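Local coordinates for protein tumour necrosis factor receptor (Ectromelia virus, PDB 3ON9) that probably blunts host immune defence by capturing tumour necrosis factor and chemokines outside the cell, the piece given here being its SECRET domain, a chemokine-binding beta-sandwich, at residues S29-S34 and L42-C47; G53-V58 and G66-D71; I87-G92 and G117-N122; E94-T99 and Y144-I149; V104-H109 and Y136-V141. All blocks are in the same frame, centred on the assembly; numbering follows the deposited sequence.

Contact 1: residues S29-S34 and L42-C47; sequences SSSTIS and LTHEDC
Ser31 and Leu42 form an antiparallel hydrogen-bonded pair between the two strands of a beta hairpin, in the mixed sheet of the domain. Two backbone bonds join them, Ser31 N to Leu42 O and Leu42 N to Ser31 O, each 2.8 Å long; both donors lie in the plane of the carbonyl they address, and the second bond is nearly straight (172°). The side chains of this pair point into the sandwich, where Phe67 of the other sheet packs on both. Leucine suits that buried face, and serine fits there, its OG being bonded to the carbonyl of Gly28. On the reverse face Ser30 OG brushes Thr43 CG2 at 3.9 Å, small polar residues fitting a side that meets solvent. Nearby, a water accepts from His44 N; its approach to Ser29 O is unusually short, so that half of the bridge is doubtful. It sits over the centre of one face of the His44 ring, which chi1 of 50° swings back along the hairpin until CE1 lies 3.3 Å from Ser29 O. A reciprocal pair of backbone bonds, with one face turned to the core, is the pattern of an antiparallel beta hairpin in a beta-sandwich.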
# COMPACT_ATOMS: atom_id res chain seq x y z
N SER A 29 -10.45 -10.20 1.05
CA SER A 29 -9.29 -10.94 1.54
C SER A 29 -8.04 -10.63 0.72
O SER A 29 -6.93 -10.53 1.26
CB SER A 29 -9.59 -12.43 1.49
OG SER A 29 -10.56 -12.77 2.47
N SER A 30 -8.23 -10.52 -0.59
CA SER A 30 -7.17 -10.08 -1.49
C SER A 30 -7.70 -8.85 -2.22
O SER A 30 -8.45 -8.96 -3.19
CB SER A 30 -6.80 -11.20 -2.47
OG SER A 30 -5.75 -10.81 -3.35
N SER A 31 -7.34 -7.68 -1.72
CA SER A 31 -7.87 -6.43 -2.26
C SER A 31 -7.07 -5.97 -3.47
O SER A 31 -5.84 -6.04 -3.47
CB SER A 31 -7.85 -5.35 -1.18
OG SER A 31 -8.66 -5.69 -0.06
N THR A 32 -7.77 -5.51 -4.50
CA THR A 32 -7.08 -5.04 -5.70
C THR A 32 -7.48 -3.65 -6.14
O THR A 32 -8.65 -3.24 -6.03
CB THR A 32 -7.26 -6.02 -6.88
OG1 THR A 32 -8.66 -6.29 -7.08
CG2 THR A 32 -6.51 -7.33 -6.63
N ILE A 33 -6.49 -2.91 -6.65
CA ILE A 33 -6.73 -1.75 -7.49
C ILE A 33 -6.11 -2.08 -8.83
O ILE A 33 -4.97 -2.50 -8.88
CB ILE A 33 -6.02 -0.50 -6.92
CG1 ILE A 33 -6.59 -0.15 -5.54
CG2 ILE A 33 -6.11 0.66 -7.91
CD1 ILE A 33 -5.65 0.76 -4.70
N SER A 34 -6.86 -1.93 -9.92
CA SER A 34 -6.29 -2.24 -11.23
C SER A 34 -6.65 -1.24 -12.31
O SER A 34 -7.79 -0.78 -12.40
CB SER A 34 -6.72 -3.65 -11.69
OG SER A 34 -5.87 -4.07 -12.76
N LEU A 42 -3.26 -6.57 -2.51
CA LEU A 42 -2.96 -6.53 -1.09
C LEU A 42 -3.63 -7.67 -0.32
O LEU A 42 -4.84 -7.84 -0.38
CB LEU A 42 -3.45 -5.21 -0.50
CG LEU A 42 -3.53 -5.13 1.02
CD1 LEU A 42 -2.16 -5.07 1.67
CD2 LEU A 42 -4.37 -3.92 1.41
N THR A 43 -2.84 -8.43 0.43
CA THR A 43 -3.42 -9.33 1.43
C THR A 43 -3.03 -8.90 2.85
O THR A 43 -2.10 -8.12 3.06
CB THR A 43 -3.08 -10.82 1.19
OG1 THR A 43 -1.67 -11.03 1.35
CG2 THR A 43 -3.51 -11.26 -0.21
N HIS A 44 -3.75 -9.43 3.83
CA HIS A 44 -3.66 -8.92 5.19
C HIS A 44 -4.06 -10.00 6.18
O HIS A 44 -4.80 -9.74 7.12
CB HIS A 44 -4.58 -7.71 5.32
CG HIS A 44 -5.96 -7.97 4.81
ND1 HIS A 44 -6.37 -7.66 3.53
CD2 HIS A 44 -7.02 -8.56 5.41
CE1 HIS A 44 -7.63 -8.03 3.36
NE2 HIS A 44 -8.05 -8.58 4.49
N GLU A 45 -3.56 -11.21 5.96
CA GLU A 45 -3.92 -12.35 6.81
C GLU A 45 -3.51 -12.12 8.26
O GLU A 45 -2.39 -11.71 8.55
CB GLU A 45 -3.30 -13.65 6.29
CG GLU A 45 -3.67 -14.87 7.14
CD GLU A 45 -3.25 -16.19 6.52
OE1 GLU A 45 -2.62 -16.17 5.45
OE2 GLU A 45 -3.55 -17.25 7.10
N ASP A 46 -4.45 -12.39 9.18
CA ASP A 46 -4.24 -12.27 10.62
C ASP A 46 -4.08 -10.83 11.11
O ASP A 46 -3.69 -10.59 12.26
CB ASP A 46 -3.07 -13.15 11.09
CG ASP A 46 -3.37 -14.63 10.97
OD1 ASP A 46 -4.53 -15.02 11.18
OD2 ASP A 46 -2.45 -15.41 10.65
N CYS A 47 -4.40 -9.87 10.24
CA CYS A 47 -4.44 -8.46 10.63
C CYS A 47 -5.88 -8.16 11.05
O CYS A 47 -6.80 -8.40 10.28
CB CYS A 47 -4.07 -7.55 9.46
SG CYS A 47 -2.48 -7.93 8.72
O HOH W 1 -6.05 -11.27 3.52

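Contact 2: residues G53-V58 and G66-D71; sequences GDYYSV and GFFTND
Gly53 and Phe68 pair across an antiparallel hairpin whose strands, 51-59 and 62-69, lie at one side of the five-stranded sheet. Of the four backbone bonds, Phe68 N to Gly53 O is 3.0 Å, while the return bond from Gly53 N to Phe68 O is weak at 3.4 Å. At the next hydrogen-bonded pair, Tyr55 and Gly66 satisfy each other more evenly: each N-H reaches the other residue's carbonyl at 3.0 Å. Gly53 O also receives a CA-H contact from Phe67. Each glycine lies under an aromatic ring of its cross-strand partner. With chi1 of 57°, CG of Tyr55 sits between its own backbone N and carbonyl carbon, which lays the ring over Gly66; Gly66 CA is 4.0 Å from the ring centroid, a CH-pi contact. Phe68 covers Gly53 similarly but off-centre, with CA 4.2 Å from the centroid. Glycine suits both places: with no side chain, it lets the ring lie close. On the other face, Asp54 and Phe67 point the same way, Asp54 CB lying 3.8 Å from Phe67 CD1, and the carboxylate bonds Ser25 OG beyond the hairpin. Phe67 meets Ile33 in the sandwich interior and turns its backbone to Val11 of the next strand. Amides and carbonyls of the hydrogen-bonded pairs satisfy one another, less fully at Gly53 N, so main-chain polarity holds the hairpin, an aromatic face lying over each glycine.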
# COMPACT_ATOMS: atom_id res chain seq x y z
N GLY A 53 -11.22 1.07 2.49
CA GLY A 53 -11.19 2.05 1.43
C GLY A 53 -9.91 2.00 0.64
O GLY A 53 -8.90 1.48 1.12
N ASP A 54 -9.97 2.54 -0.57
CA ASP A 54 -8.77 2.67 -1.38
C ASP A 54 -8.87 3.85 -2.32
O ASP A 54 -9.91 4.50 -2.39
CB ASP A 54 -8.44 1.38 -2.14
CG ASP A 54 -9.57 0.88 -3.01
OD1 ASP A 54 -10.45 1.68 -3.42
OD2 ASP A 54 -9.56 -0.33 -3.29
N TYR A 55 -7.79 4.13 -3.04
CA TYR A 55 -7.79 5.27 -3.95
C TYR A 55 -6.68 5.13 -4.97
O TYR A 55 -5.74 4.36 -4.77
CB TYR A 55 -7.64 6.58 -3.17
CG TYR A 55 -6.41 6.66 -2.29
CD1 TYR A 55 -5.22 7.19 -2.79
CD2 TYR A 55 -6.43 6.19 -0.99
CE1 TYR A 55 -4.09 7.26 -1.99
CE2 TYR A 55 -5.31 6.26 -0.19
CZ TYR A 55 -4.14 6.79 -0.70
OH TYR A 55 -3.01 6.86 0.11
N TYR A 56 -6.82 5.85 -6.07
CA TYR A 56 -5.84 5.88 -7.15
C TYR A 56 -6.11 7.19 -7.89
O TYR A 56 -7.18 7.38 -8.47
CB TYR A 56 -6.04 4.67 -8.09
CG TYR A 56 -5.19 4.69 -9.34
CD1 TYR A 56 -3.89 4.20 -9.34
CD2 TYR A 56 -5.69 5.20 -10.53
CE1 TYR A 56 -3.10 4.23 -10.49
CE2 TYR A 56 -4.92 5.24 -11.68
CZ TYR A 56 -3.63 4.74 -11.66
OH TYR A 56 -2.87 4.76 -12.81
N SER A 57 -5.16 8.11 -7.82
CA SER A 57 -5.36 9.46 -8.32
C SER A 57 -4.11 9.92 -9.05
O SER A 57 -2.98 9.70 -8.57
CB SER A 57 -5.71 10.40 -7.16
OG SER A 57 -6.08 11.67 -7.65
N VAL A 58 -4.30 10.58 -10.19
CA VAL A 58 -3.21 10.85 -11.11
C VAL A 58 -3.09 12.34 -11.47
O VAL A 58 -4.10 13.03 -11.67
CB VAL A 58 -3.39 10.03 -12.42
CG1 VAL A 58 -2.28 10.38 -13.41
CG2 VAL A 58 -3.40 8.53 -12.12
N GLY A 66 -3.59 3.77 -2.73
CA GLY A 66 -3.43 3.14 -1.43
C GLY A 66 -4.66 2.43 -0.94
O GLY A 66 -5.72 2.50 -1.58
N PHE A 67 -4.51 1.74 0.19
CA PHE A 67 -5.61 1.08 0.89
C PHE A 67 -5.50 1.48 2.36
O PHE A 67 -4.39 1.66 2.86
CB PHE A 67 -5.50 -0.44 0.82
CG PHE A 67 -5.29 -1.01 -0.56
CD1 PHE A 67 -6.34 -1.62 -1.23
CD2 PHE A 67 -4.03 -0.98 -1.16
CE1 PHE A 67 -6.16 -2.18 -2.48
CE2 PHE A 67 -3.83 -1.53 -2.41
CZ PHE A 67 -4.91 -2.13 -3.08
N PHE A 68 -6.61 1.58 3.07
CA PHE A 68 -6.53 1.86 4.50
C PHE A 68 -7.66 1.21 5.27
O PHE A 68 -8.70 0.85 4.70
CB PHE A 68 -6.52 3.37 4.76
CG PHE A 68 -7.74 4.08 4.25
CD1 PHE A 68 -8.82 4.30 5.09
CD2 PHE A 68 -7.81 4.50 2.94
CE1 PHE A 68 -9.96 4.95 4.62
CE2 PHE A 68 -8.93 5.15 2.46
CZ PHE A 68 -10.02 5.37 3.30
N THR A 69 -7.46 1.06 6.57
CA THR A 69 -8.40 0.36 7.42
C THR A 69 -9.27 1.30 8.22
O THR A 69 -8.97 2.47 8.40
CB THR A 69 -7.68 -0.52 8.46
OG1 THR A 69 -6.98 0.32 9.39
CG2 THR A 69 -6.69 -1.44 7.79
N ASN A 70 -10.34 0.73 8.74
CA ASN A 70 -11.04 1.29 9.88
C ASN A 70 -10.03 1.44 11.01
O ASN A 70 -9.12 0.62 11.14
CB ASN A 70 -12.15 0.33 10.28
CG ASN A 70 -12.81 0.71 11.58
OD1 ASN A 70 -13.16 1.87 11.80
ND2 ASN A 70 -13.00 -0.27 12.46
N ASP A 71 -10.17 2.47 11.83
CA ASP A 71 -9.21 2.67 12.91
C ASP A 71 -9.78 2.49 14.31
O ASP A 71 -9.23 3.01 15.28
CB ASP A 71 -8.50 4.03 12.77
CG ASP A 71 -9.47 5.20 12.73
OD1 ASP A 71 -9.01 6.34 12.51
OD2 ASP A 71 -10.70 4.98 12.91

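Contact 3: residues I87-G92 and G117-N122; sequences IKCNSG and GDCLSN
Cys89 and Cys119 are joined by a disulfide that ties the end of strand 82-89 to the loop between strands 110-116 and 122-130. The covalent part is the SG-SG bond of 2.0 Å, with a chi3 of -79°, near the right angle that an unstrained disulfide prefers. Its two halves leave the backbone differently: Cys89 SG lies beside its own N (chi1 -66°), whereas Cys119 SG stands between N and the carbonyl carbon (chi1 65°), and the two turns bring the sulfurs together. Packing comes next. Gly92 CA and Gly117 CA approach to 3.6 Å, possible because neither residue carries a side chain; Gly117 also has a positive phi, and a backbone shape that itself calls for glycine. Deeper in, Ile87 CG2 touches Leu120 CD1 at 4.3 Å, a loose apolar meeting, and Leu38 of the neighbouring strand packs against both residues and both cysteines. Among the polar bonds, those of Cys89 O lie within the 87-92 segment. Cys89 O closes a type I beta turn by accepting from Gly92 N, and it also takes Lys88 NZ at 3.0 Å, the two donors arriving from opposite faces of the carbonyl plane. Hence the two segments are joined by a covalent link and apolar touches, while the bonds to Cys89 O probably help to hold the backbone from which the crosslink departs.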
# COMPACT_ATOMS: atom_id res chain seq x y z
N ILE A 87 2.82 -5.46 -6.97
CA ILE A 87 2.54 -4.55 -8.06
C ILE A 87 2.86 -5.28 -9.37
O ILE A 87 4.02 -5.63 -9.62
CB ILE A 87 3.36 -3.24 -7.94
CG1 ILE A 87 3.00 -2.48 -6.65
CG2 ILE A 87 3.12 -2.34 -9.17
CD1 ILE A 87 3.70 -2.97 -5.39
N LYS A 88 1.83 -5.51 -10.18
CA LYS A 88 1.97 -6.32 -11.40
C LYS A 88 1.82 -5.48 -12.66
O LYS A 88 0.75 -4.93 -12.93
CB LYS A 88 0.94 -7.46 -11.39
CG LYS A 88 0.75 -8.18 -12.73
CD LYS A 88 2.03 -8.88 -13.18
CE LYS A 88 1.75 -9.98 -14.21
NZ LYS A 88 1.00 -9.47 -15.41
N CYS A 89 2.92 -5.38 -13.43
CA CYS A 89 2.92 -4.70 -14.72
C CYS A 89 2.29 -5.59 -15.77
O CYS A 89 2.42 -6.80 -15.71
CB CYS A 89 4.35 -4.41 -15.19
SG CYS A 89 5.27 -3.22 -14.17
N ASN A 90 1.66 -4.97 -16.76
CA ASN A 90 0.93 -5.70 -17.78
C ASN A 90 1.70 -6.87 -18.38
O ASN A 90 1.17 -7.97 -18.48
CB ASN A 90 0.45 -4.77 -18.89
CG ASN A 90 -0.31 -5.51 -19.96
OD1 ASN A 90 -1.48 -5.88 -19.75
ND2 ASN A 90 0.34 -5.75 -21.09
N SER A 91 2.94 -6.65 -18.79
CA SER A 91 3.69 -7.74 -19.42
C SER A 91 4.88 -8.20 -18.58
O SER A 91 5.87 -8.71 -19.10
CB SER A 91 4.14 -7.34 -20.83
OG SER A 91 3.03 -7.31 -21.71
N GLY A 92 4.77 -8.02 -17.27
CA GLY A 92 5.81 -8.43 -16.35
C GLY A 92 6.09 -9.92 -16.39
O GLY A 92 5.18 -10.74 -16.22
N GLY A 117 7.75 -7.10 -13.32
CA GLY A 117 7.97 -6.28 -14.49
C GLY A 117 8.72 -4.99 -14.19
O GLY A 117 8.92 -4.63 -13.04
N ASP A 118 9.11 -4.29 -15.25
CA ASP A 118 9.91 -3.09 -15.11
C ASP A 118 9.23 -1.87 -15.74
O ASP A 118 9.91 -0.96 -16.24
CB ASP A 118 11.29 -3.31 -15.72
CG ASP A 118 11.24 -3.71 -17.18
OD1 ASP A 118 10.12 -3.81 -17.74
OD2 ASP A 118 12.31 -3.94 -17.77
N CYS A 119 7.90 -1.83 -15.69
CA CYS A 119 7.14 -0.77 -16.32
C CYS A 119 7.23 0.56 -15.56
O CYS A 119 6.90 1.61 -16.10
CB CYS A 119 5.67 -1.17 -16.51
SG CYS A 119 4.72 -1.44 -14.98
N LEU A 120 7.68 0.51 -14.31
CA LEU A 120 7.80 1.74 -13.52
C LEU A 120 9.24 2.23 -13.39
O LEU A 120 10.14 1.45 -13.08
CB LEU A 120 7.21 1.57 -12.12
CG LEU A 120 5.71 1.24 -12.07
CD1 LEU A 120 5.29 1.04 -10.62
CD2 LEU A 120 4.89 2.33 -12.73
N SER A 121 9.44 3.53 -13.61
CA SER A 121 10.73 4.15 -13.34
C SER A 121 10.87 4.52 -11.86
O SER A 121 11.98 4.56 -11.34
CB SER A 121 10.92 5.39 -14.23
OG SER A 121 10.04 6.42 -13.87
N ASN A 122 9.75 4.77 -11.19
CA ASN A 122 9.76 5.03 -9.75
C ASN A 122 8.59 4.31 -9.10
O ASN A 122 7.47 4.42 -9.56
CB ASN A 122 9.61 6.53 -9.42
CG ASN A 122 10.59 7.41 -10.18
OD1 ASN A 122 10.50 7.55 -11.40
ND2 ASN A 122 11.50 8.05 -9.45

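Contact 4: residues E94-T99 and Y144-I149; sequences ESRQLT and YHTSYI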
# COMPACT_ATOMS: atom_id res chain seq x y z
N GLU A 94 8.86 -11.51 -14.63
CA GLU A 94 9.44 -12.11 -13.43
C GLU A 94 9.27 -11.24 -12.20
O GLU A 94 9.47 -10.03 -12.26
CB GLU A 94 10.91 -12.43 -13.66
CG GLU A 94 11.57 -13.12 -12.48
CD GLU A 94 12.98 -13.58 -12.80
OE1 GLU A 94 13.84 -13.53 -11.90
OE2 GLU A 94 13.23 -13.98 -13.96
N SER A 95 8.91 -11.88 -11.09
CA SER A 95 8.71 -11.19 -9.82
C SER A 95 10.05 -10.93 -9.12
O SER A 95 11.04 -11.64 -9.34
CB SER A 95 7.80 -12.02 -8.91
OG SER A 95 8.42 -13.25 -8.57
N ARG A 96 10.06 -9.91 -8.28
CA ARG A 96 11.22 -9.62 -7.44
C ARG A 96 10.76 -8.92 -6.18
O ARG A 96 9.69 -8.31 -6.14
CB ARG A 96 12.26 -8.79 -8.19
CG ARG A 96 11.92 -7.33 -8.33
CD ARG A 96 13.07 -6.59 -9.00
NE ARG A 96 12.80 -5.16 -9.14
CZ ARG A 96 13.32 -4.22 -8.36
NH1 ARG A 96 14.13 -4.57 -7.37
NH2 ARG A 96 13.03 -2.94 -8.55
N GLN A 97 11.55 -9.06 -5.12
CA GLN A 97 11.20 -8.51 -3.83
C GLN A 97 11.88 -7.16 -3.62
O GLN A 97 13.02 -6.97 -4.04
CB GLN A 97 11.62 -9.51 -2.73
CG GLN A 97 12.52 -8.96 -1.66
CD GLN A 97 13.14 -10.06 -0.80
OE1 GLN A 97 12.45 -10.94 -0.31
NE2 GLN A 97 14.46 -9.99 -0.61
N LEU A 98 11.16 -6.24 -3.00
CA LEU A 98 11.72 -4.96 -2.57
C LEU A 98 12.13 -5.06 -1.11
O LEU A 98 11.50 -5.77 -0.32
CB LEU A 98 10.70 -3.83 -2.74
CG LEU A 98 10.18 -3.64 -4.17
CD1 LEU A 98 9.41 -2.34 -4.27
CD2 LEU A 98 11.32 -3.68 -5.18
N THR A 99 13.20 -4.35 -0.77
CA THR A 99 13.73 -4.36 0.59
C THR A 99 13.42 -3.03 1.24
O THR A 99 13.65 -1.98 0.63
CB THR A 99 15.25 -4.59 0.56
OG1 THR A 99 15.52 -5.89 0.03
CG2 THR A 99 15.85 -4.49 1.95
N TYR A 144 9.61 1.56 1.12
CA TYR A 144 10.33 0.93 0.02
C TYR A 144 10.43 1.92 -1.14
O TYR A 144 9.47 2.64 -1.43
CB TYR A 144 9.58 -0.30 -0.50
CG TYR A 144 9.18 -1.33 0.54
CD1 TYR A 144 9.84 -2.54 0.62
CD2 TYR A 144 8.12 -1.10 1.41
CE1 TYR A 144 9.48 -3.50 1.55
CE2 TYR A 144 7.75 -2.05 2.35
CZ TYR A 144 8.43 -3.25 2.41
OH TYR A 144 8.08 -4.21 3.33
N HIS A 145 11.57 1.93 -1.82
CA HIS A 145 11.76 2.80 -2.98
C HIS A 145 12.62 2.12 -4.04
O HIS A 145 13.72 1.66 -3.72
CB HIS A 145 12.46 4.11 -2.56
CG HIS A 145 11.82 4.80 -1.40
ND1 HIS A 145 10.59 5.42 -1.49
CD2 HIS A 145 12.24 4.99 -0.13
CE1 HIS A 145 10.28 5.94 -0.32
NE2 HIS A 145 11.27 5.70 0.52
N THR A 146 12.15 2.07 -5.28
CA THR A 146 12.97 1.52 -6.37
C THR A 146 13.94 2.53 -6.97
O THR A 146 14.94 2.15 -7.58
CB THR A 146 12.12 0.93 -7.51
OG1 THR A 146 11.35 1.98 -8.13
CG2 THR A 146 11.18 -0.14 -6.96
N SER A 147 13.62 3.81 -6.81
CA SER A 147 14.43 4.87 -7.39
C SER A 147 14.24 6.14 -6.56
O SER A 147 14.04 6.06 -5.35
CB SER A 147 14.01 5.10 -8.85
OG SER A 147 14.91 5.98 -9.52
N TYR A 148 14.31 7.29 -7.21
CA TYR A 148 14.08 8.55 -6.52
C TYR A 148 12.69 8.56 -5.93
O TYR A 148 11.74 8.03 -6.53
CB TYR A 148 14.27 9.75 -7.46
CG TYR A 148 15.66 9.83 -8.04
CD1 TYR A 148 16.73 10.21 -7.25
CD2 TYR A 148 15.89 9.54 -9.37
CE1 TYR A 148 18.02 10.29 -7.77
CE2 TYR A 148 17.16 9.62 -9.91
CZ TYR A 148 18.22 9.99 -9.10
OH TYR A 148 19.49 10.07 -9.64
N ILE A 149 12.57 9.15 -4.75
CA ILE A 149 11.30 9.19 -4.02
C ILE A 149 10.36 10.24 -4.59
O ILE A 149 10.70 11.42 -4.67
CB ILE A 149 11.55 9.48 -2.53
CG1 ILE A 149 12.51 8.43 -1.95
CG2 ILE A 149 10.23 9.50 -1.76
CD1 ILE A 149 12.91 8.70 -0.52
O HOH W 2 13.63 0.04 -0.90
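Leu98 packs its CB against Tyr144 CD1 at 3.7 Å, and this pair is the tight, buried end of the contact. Leu98 O lies at the ring edge, 3.6 Å from CE1; the C of Thr99 comes about as near to CD1, obliquely. Chi1 of -52° places CG of Tyr144 opposite its carbonyl carbon, directing the ring toward the 94-99 segment. A large flat side chain suits the spot, since it also reaches Val113 and Val125. Strand 95-97 is an outermost strand of the mixed sheet and 140-145 of the five-stranded one, so the contact bridges the two layers along one margin of the beta-sandwich. Leu98 CD1 extends the apolar patch to Thr146 CG2 at 3.9 Å, the threonine turning its methyl inward while its OG1 accepts the backbone N-H of Leu123. Toward the exposed side fewer atoms meet. Arg96 stretches out from CG to NE, sets one face of its guanidinium, toward the rim, over Leu98 CD2, and meets Thr146 CG2 through NH2 at 3.7 Å. Past Leu98, a water accepts from His145 N; its bond to Thr99 O is doubtful, being too short.

Contact 5: residues V104-H109 and Y136-V141; sequences VYLMPH and YSDMDV
Asp140 CG stands opposite its own carbonyl carbon (chi1 -79°), which carries the carboxylate toward the 104-109 loop, while the His109 ring, with CG between its backbone N and carbonyl carbon (chi1 43°), swings round to meet it. Three N-H groups converge there. Leu106 N gives OD1 an almost straight bond of 2.8 Å on the syn side. OD2 accepts twice: its syn lone pair takes Met107 N at 2.9 Å, and His109 NE2, at 2.7 Å, approaches on the anti side, 27° out of the carboxylate plane but with OD2 close to the imidazole plane. A short carboxylate side chain suits this task, since it can receive successive backbone N-H groups and still take a bond from a histidine on its other side. The loop leads into strand 110-116 of the mixed sheet, and Asp140 opens strand 140-145 of the five-stranded one, so the His-carboxylate pair pins a connection of one sheet of the sandwich to an edge strand of the other. Three donors would be expected to favour the charged carboxylate, and Glu111, bonded to His109 ND1, probably steadies the ring, which also stacks on Tyr129. Around the polar centre lie apolar groups: Tyr105 CB is 3.4 Å from Asp140 OD2, and the bent Met107 chain brings CE to 3.6 Å from the same oxygen. At the exposed margin Leu106 CD1 rests on Asp138 O.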
# COMPACT_ATOMS: atom_id res chain seq x y z
N VAL A 104 13.85 -2.10 12.08
CA VAL A 104 13.59 -2.03 13.51
C VAL A 104 12.26 -1.32 13.77
O VAL A 104 12.10 -0.14 13.44
CB VAL A 104 14.72 -1.29 14.25
CG1 VAL A 104 14.39 -1.17 15.74
CG2 VAL A 104 16.04 -2.01 14.04
N TYR A 105 11.31 -2.04 14.36
CA TYR A 105 9.94 -1.53 14.54
C TYR A 105 9.49 -1.65 15.98
O TYR A 105 10.06 -2.41 16.77
CB TYR A 105 8.98 -2.23 13.57
CG TYR A 105 9.36 -1.94 12.14
CD1 TYR A 105 9.20 -0.67 11.63
CD2 TYR A 105 9.95 -2.91 11.34
CE1 TYR A 105 9.59 -0.36 10.34
CE2 TYR A 105 10.34 -2.61 10.04
CZ TYR A 105 10.15 -1.34 9.55
OH TYR A 105 10.53 -1.01 8.26
N LEU A 106 8.46 -0.89 16.34
CA LEU A 106 7.97 -0.87 17.71
C LEU A 106 6.87 -1.89 17.94
O LEU A 106 6.67 -2.34 19.07
CB LEU A 106 7.47 0.53 18.07
CG LEU A 106 8.53 1.63 17.98
CD1 LEU A 106 7.90 3.01 18.14
CD2 LEU A 106 9.61 1.40 19.02
N MET A 107 6.16 -2.26 16.87
CA MET A 107 5.00 -3.15 17.00
C MET A 107 5.19 -4.37 16.12
O MET A 107 5.90 -4.32 15.12
CB MET A 107 3.72 -2.40 16.60
CG MET A 107 3.31 -1.34 17.60
SD MET A 107 2.13 -0.15 16.93
CE MET A 107 3.14 0.76 15.76
N PRO A 108 4.57 -5.50 16.50
CA PRO A 108 4.64 -6.75 15.74
C PRO A 108 3.84 -6.71 14.44
O PRO A 108 2.65 -6.38 14.47
CB PRO A 108 4.00 -7.78 16.69
CG PRO A 108 4.01 -7.14 18.03
CD PRO A 108 3.86 -5.67 17.78
N HIS A 109 4.50 -7.03 13.34
CA HIS A 109 3.86 -7.20 12.04
C HIS A 109 4.93 -7.67 11.06
O HIS A 109 6.12 -7.47 11.31
CB HIS A 109 3.23 -5.89 11.57
CG HIS A 109 4.10 -4.70 11.81
ND1 HIS A 109 5.18 -4.40 11.00
CD2 HIS A 109 4.08 -3.76 12.78
CE1 HIS A 109 5.78 -3.31 11.46
NE2 HIS A 109 5.14 -2.91 12.55
N TYR A 136 2.11 10.54 17.32
CA TYR A 136 2.41 10.36 15.90
C TYR A 136 3.79 9.73 15.66
O TYR A 136 3.95 8.88 14.78
CB TYR A 136 2.27 11.70 15.18
CG TYR A 136 2.67 11.66 13.73
CD1 TYR A 136 1.75 11.38 12.74
CD2 TYR A 136 3.98 11.93 13.35
CE1 TYR A 136 2.11 11.35 11.41
CE2 TYR A 136 4.36 11.89 12.02
CZ TYR A 136 3.42 11.61 11.06
OH TYR A 136 3.78 11.58 9.74
N SER A 137 4.79 10.12 16.44
CA SER A 137 6.13 9.61 16.16
C SER A 137 6.34 8.14 16.56
O SER A 137 7.39 7.57 16.28
CB SER A 137 7.21 10.52 16.77
OG SER A 137 6.83 10.96 18.06
N ASP A 138 5.32 7.53 17.17
CA ASP A 138 5.39 6.12 17.55
C ASP A 138 4.84 5.15 16.49
O ASP A 138 4.81 3.94 16.71
CB ASP A 138 4.67 5.88 18.88
CG ASP A 138 5.50 6.29 20.07
OD1 ASP A 138 6.69 6.61 19.89
OD2 ASP A 138 4.95 6.29 21.20
N MET A 139 4.38 5.68 15.36
CA MET A 139 3.93 4.82 14.26
C MET A 139 5.11 4.02 13.70
O MET A 139 6.25 4.48 13.76
CB MET A 139 3.30 5.65 13.14
CG MET A 139 2.13 6.53 13.54
SD MET A 139 1.27 7.20 12.10
CE MET A 139 2.64 7.75 11.09
N ASP A 140 4.84 2.84 13.15
CA ASP A 140 5.85 2.10 12.39
C ASP A 140 5.63 2.41 10.91
O ASP A 140 4.53 2.22 10.38
CB ASP A 140 5.70 0.58 12.59
CG ASP A 140 6.27 0.10 13.89
OD1 ASP A 140 7.12 0.80 14.50
OD2 ASP A 140 5.88 -1.01 14.32
N VAL A 141 6.67 2.92 10.26
CA VAL A 141 6.62 3.25 8.84
C VAL A 141 7.57 2.35 8.09
O VAL A 141 8.80 2.48 8.21
CB VAL A 141 7.00 4.72 8.58
CG1 VAL A 141 7.03 5.00 7.08
CG2 VAL A 141 6.04 5.65 9.29

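How the contacts relate
Contacts 1 and 2 are hairpins in opposite sheets of the sandwich, held by backbone bonds, and their inner faces interlock: Ile33 CD1 lies 3.4 Å from Phe67 CZ. The other three join parts distant in sequence and rely more on side chains: a disulfide in contact 3, apolar packing in contact 4, a carboxylate gripped by backbone and histidine N-H groups in contact 5. Contact 5 is the surface contact, the rest being partly buried. Contacts 4 and 5 share strand 140-145, their centres about 21 Å apart. Contacts 3 and 4 touch, with a probable hydrogen bond from Asn122 ND2 to Tyr148 O, whereas contacts 3 and 5 lie on opposite sides of the chain's centre.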